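Local coordinates for DNA repair protein RecO (Deinococcus radiodurans, PDB 1U5K) that probably takes part in DNA repair and in recombination by the RecF pathway, and carries a zinc ion held by four cysteines, at residues L80-F91 / L120-E130. Residues are numbered along the deposited sequence; the frame is centred on the assembly and turned at random.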
# COMPACT_ATOMS: atom_id res chain seq x y z
N LEU A 80 5.15 13.00 -21.30
CA LEU A 80 4.29 12.10 -22.06
C LEU A 80 2.84 12.46 -21.69
O LEU A 80 2.27 11.88 -20.76
CB LEU A 80 4.63 10.64 -21.73
CG LEU A 80 6.05 10.15 -22.03
CD1 LEU A 80 6.50 8.98 -21.14
CD2 LEU A 80 6.19 9.73 -23.49
N PRO A 81 2.26 13.42 -22.40
CA PRO A 81 0.94 13.97 -22.05
C PRO A 81 -0.18 12.94 -22.05
O PRO A 81 -1.21 13.03 -21.41
CB PRO A 81 0.66 15.02 -23.13
CG PRO A 81 1.86 15.12 -23.99
CD PRO A 81 2.87 14.08 -23.58
N THR A 82 0.05 11.88 -22.81
CA THR A 82 -0.91 10.80 -23.00
C THR A 82 -1.06 9.92 -21.74
O THR A 82 -2.09 9.26 -21.52
CB THR A 82 -0.26 10.16 -24.24
OG1 THR A 82 -1.04 10.26 -25.43
CG2 THR A 82 0.33 8.81 -24.05
N LEU A 83 -0.05 9.93 -20.88
CA LEU A 83 -0.14 9.37 -19.54
C LEU A 83 -1.24 9.96 -18.66
O LEU A 83 -1.58 9.38 -17.63
CB LEU A 83 1.21 9.42 -18.83
CG LEU A 83 2.31 8.55 -19.43
CD1 LEU A 83 3.62 8.60 -18.62
CD2 LEU A 83 1.83 7.12 -19.65
N ALA A 84 -1.83 11.08 -19.07
CA ALA A 84 -3.01 11.59 -18.38
C ALA A 84 -4.27 10.76 -18.67
O ALA A 84 -5.24 10.81 -17.92
CB ALA A 84 -3.24 13.06 -18.69
N GLU A 85 -4.25 9.95 -19.72
CA GLU A 85 -5.34 9.01 -19.94
C GLU A 85 -5.36 8.01 -18.77
O GLU A 85 -4.32 7.42 -18.47
CB GLU A 85 -5.20 8.30 -21.28
CG GLU A 85 -5.20 9.17 -22.53
CD GLU A 85 -4.82 8.38 -23.77
OE1 GLU A 85 -5.04 7.15 -23.80
OE2 GLU A 85 -4.29 8.98 -24.73
N PRO A 86 -6.50 7.81 -18.11
CA PRO A 86 -6.54 7.00 -16.88
C PRO A 86 -5.96 5.59 -16.95
O PRO A 86 -5.31 5.16 -16.00
CB PRO A 86 -8.03 6.96 -16.53
CG PRO A 86 -8.63 8.15 -17.20
CD PRO A 86 -7.80 8.42 -18.43
N GLU A 87 -6.18 4.87 -18.04
CA GLU A 87 -5.63 3.52 -18.17
C GLU A 87 -4.11 3.52 -18.30
O GLU A 87 -3.41 2.68 -17.72
CB GLU A 87 -6.26 2.76 -19.34
CG GLU A 87 -5.58 1.42 -19.56
CD GLU A 87 -6.24 0.54 -20.60
OE1 GLU A 87 -6.28 0.96 -21.77
OE2 GLU A 87 -6.68 -0.57 -20.24
N ARG A 88 -3.59 4.46 -19.07
CA ARG A 88 -2.16 4.64 -19.24
C ARG A 88 -1.51 5.13 -17.95
O ARG A 88 -0.45 4.65 -17.57
CB ARG A 88 -1.88 5.59 -20.40
CG ARG A 88 -2.45 5.11 -21.74
CD ARG A 88 -2.03 5.93 -22.92
NE ARG A 88 -2.70 5.47 -24.13
CZ ARG A 88 -2.29 4.50 -24.92
NH1 ARG A 88 -1.15 3.86 -24.70
NH2 ARG A 88 -3.06 4.16 -25.96
N TYR A 89 -2.12 6.10 -17.28
CA TYR A 89 -1.64 6.55 -15.99
C TYR A 89 -1.46 5.37 -15.03
O TYR A 89 -0.43 5.27 -14.38
CB TYR A 89 -2.56 7.60 -15.39
CG TYR A 89 -2.02 8.28 -14.16
CD1 TYR A 89 -1.46 9.54 -14.24
CD2 TYR A 89 -2.12 7.67 -12.90
CE1 TYR A 89 -0.99 10.18 -13.11
CE2 TYR A 89 -1.66 8.30 -11.76
CZ TYR A 89 -1.10 9.57 -11.88
OH TYR A 89 -0.61 10.24 -10.78
N ALA A 90 -2.45 4.49 -14.98
CA ALA A 90 -2.48 3.36 -14.07
C ALA A 90 -1.29 2.44 -14.29
O ALA A 90 -0.70 1.98 -13.32
CB ALA A 90 -3.80 2.59 -14.17
N PHE A 91 -0.93 2.17 -15.54
CA PHE A 91 0.19 1.31 -15.87
C PHE A 91 1.54 2.01 -15.67
O PHE A 91 2.47 1.36 -15.20
CB PHE A 91 0.02 0.65 -17.25
CG PHE A 91 -1.00 -0.46 -17.24
CD1 PHE A 91 -2.19 -0.34 -17.93
CD2 PHE A 91 -0.78 -1.61 -16.49
CE1 PHE A 91 -3.17 -1.34 -17.85
CE2 PHE A 91 -1.73 -2.63 -16.45
CZ PHE A 91 -2.95 -2.49 -17.12
N LEU A 120 7.70 3.41 -19.77
CA LEU A 120 6.80 4.55 -19.77
C LEU A 120 6.41 5.03 -21.17
O LEU A 120 5.25 5.34 -21.41
CB LEU A 120 7.40 5.71 -18.98
CG LEU A 120 7.63 5.50 -17.48
CD1 LEU A 120 7.99 6.82 -16.83
CD2 LEU A 120 6.49 4.81 -16.76
N ARG A 121 7.36 5.12 -22.08
CA ARG A 121 7.07 5.39 -23.49
C ARG A 121 6.08 4.38 -24.06
O ARG A 121 5.08 4.77 -24.64
CB ARG A 121 8.37 5.39 -24.29
CG ARG A 121 9.14 6.67 -24.03
CD ARG A 121 10.29 6.97 -24.98
NE ARG A 121 11.14 5.83 -25.31
CZ ARG A 121 12.20 5.47 -24.61
NH1 ARG A 121 12.55 6.06 -23.47
NH2 ARG A 121 12.91 4.44 -25.05
N GLY A 122 6.34 3.09 -23.89
CA GLY A 122 5.42 2.05 -24.30
C GLY A 122 4.02 2.16 -23.74
O GLY A 122 3.04 1.95 -24.47
N VAL A 123 3.89 2.46 -22.45
CA VAL A 123 2.58 2.59 -21.83
C VAL A 123 1.90 3.84 -22.38
O VAL A 123 0.68 3.89 -22.51
CB VAL A 123 2.70 2.66 -20.29
CG1 VAL A 123 1.49 3.29 -19.64
CG2 VAL A 123 2.97 1.28 -19.73
N ALA A 124 2.70 4.85 -22.69
CA ALA A 124 2.17 6.10 -23.21
C ALA A 124 1.71 5.96 -24.66
O ALA A 124 0.75 6.62 -25.05
CB ALA A 124 3.20 7.20 -23.10
N HIS A 125 2.38 5.13 -25.45
CA HIS A 125 2.17 5.11 -26.91
C HIS A 125 1.57 3.87 -27.55
O HIS A 125 1.03 3.97 -28.66
CB HIS A 125 3.49 5.38 -27.61
CG HIS A 125 4.09 6.69 -27.22
ND1 HIS A 125 3.34 7.85 -27.17
CD2 HIS A 125 5.34 7.03 -26.82
CE1 HIS A 125 4.12 8.85 -26.80
NE2 HIS A 125 5.33 8.39 -26.57
N GLN A 126 1.66 2.72 -26.89
CA GLN A 126 1.25 1.45 -27.47
C GLN A 126 -0.23 1.11 -27.24
O GLN A 126 -0.85 1.58 -26.28
CB GLN A 126 2.14 0.29 -27.01
CG GLN A 126 3.63 0.37 -27.35
CD GLN A 126 4.00 0.29 -28.83
OE1 GLN A 126 5.11 -0.11 -29.16
NE2 GLN A 126 3.09 0.68 -29.72
N PRO A 127 -0.85 0.38 -28.18
CA PRO A 127 -2.26 -0.01 -28.05
C PRO A 127 -2.63 -0.82 -26.80
O PRO A 127 -3.76 -0.68 -26.36
CB PRO A 127 -2.55 -0.81 -29.32
CG PRO A 127 -1.36 -0.73 -30.22
CD PRO A 127 -0.32 0.07 -29.51
N ASP A 128 -1.72 -1.61 -26.24
CA ASP A 128 -2.00 -2.54 -25.15
C ASP A 128 -1.01 -2.26 -24.00
O ASP A 128 0.02 -2.92 -23.86
CB ASP A 128 -1.84 -3.95 -25.72
CG ASP A 128 -2.33 -5.03 -24.79
OD1 ASP A 128 -2.58 -4.77 -23.59
OD2 ASP A 128 -2.46 -6.19 -25.21
N PRO A 129 -1.29 -1.22 -23.22
CA PRO A 129 -0.37 -0.86 -22.14
C PRO A 129 -0.25 -1.93 -21.06
O PRO A 129 0.86 -2.03 -20.54
CB PRO A 129 -0.88 0.48 -21.64
CG PRO A 129 -2.28 0.49 -22.03
CD PRO A 129 -2.39 -0.25 -23.35
N GLU A 130 -1.27 -2.74 -20.80
CA GLU A 130 -1.12 -3.84 -19.85
C GLU A 130 0.01 -4.75 -20.31
O GLU A 130 0.83 -5.19 -19.50
CB GLU A 130 -2.40 -4.66 -19.65
CG GLU A 130 -2.18 -5.74 -18.60
CD GLU A 130 -3.30 -6.75 -18.47
OE1 GLU A 130 -4.08 -6.82 -19.44
OE2 GLU A 130 -3.44 -7.44 -17.44
O HOH W 1 -0.96 7.24 -27.17
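Phe91 lays one ring face over the backbone of Pro129 and Glu130, with Glu130 CA 3.7 Å from the ring centroid in a CH-pi contact. A flat ring suits this place, since it covers the first turn of helix 129-141 while Phe91 CB rests 3.9 Å from Val123 CG1. The carboxylate of Glu130 leads away to Arg211 and Trp215, leaving its aliphatic part to the ring. Arg88 carries the polar half of the contact. Its chain, extended from CG to NE, passes along Val123 O and brings NH1 to the C-terminal end of helix 110-125. There Arg88 NH1 donates to Val123 O at 2.9 Å and to Gln126 O at 2.8 Å, both acceptors near the guanidinium plane, while Arg88 NE makes a salt bridge to Glu85 OE1 (2.9 Å), which fixes the group's rotation. With an alanine here, the carbonyls of Val123 and Gln126 would probably lose their charged donor and Glu85 its mate. Leu83 CD2 fits against the small Ala124 CB at 3.7 Å, and Leu80 CD2 reaches His125 NE2 at 3.5 Å, its side chain crossing the imidazole's nearly at right angles. The turn after strand 69-78 thus packs on helix 110-125, segments 86-91 and 120-125 run antiparallel, 164° between their axes, and the cationic guanidinium at a helix C-terminus, where Pro127 has no N-H to offer Val123 O, is likely to offset the negative end of the helix dipole.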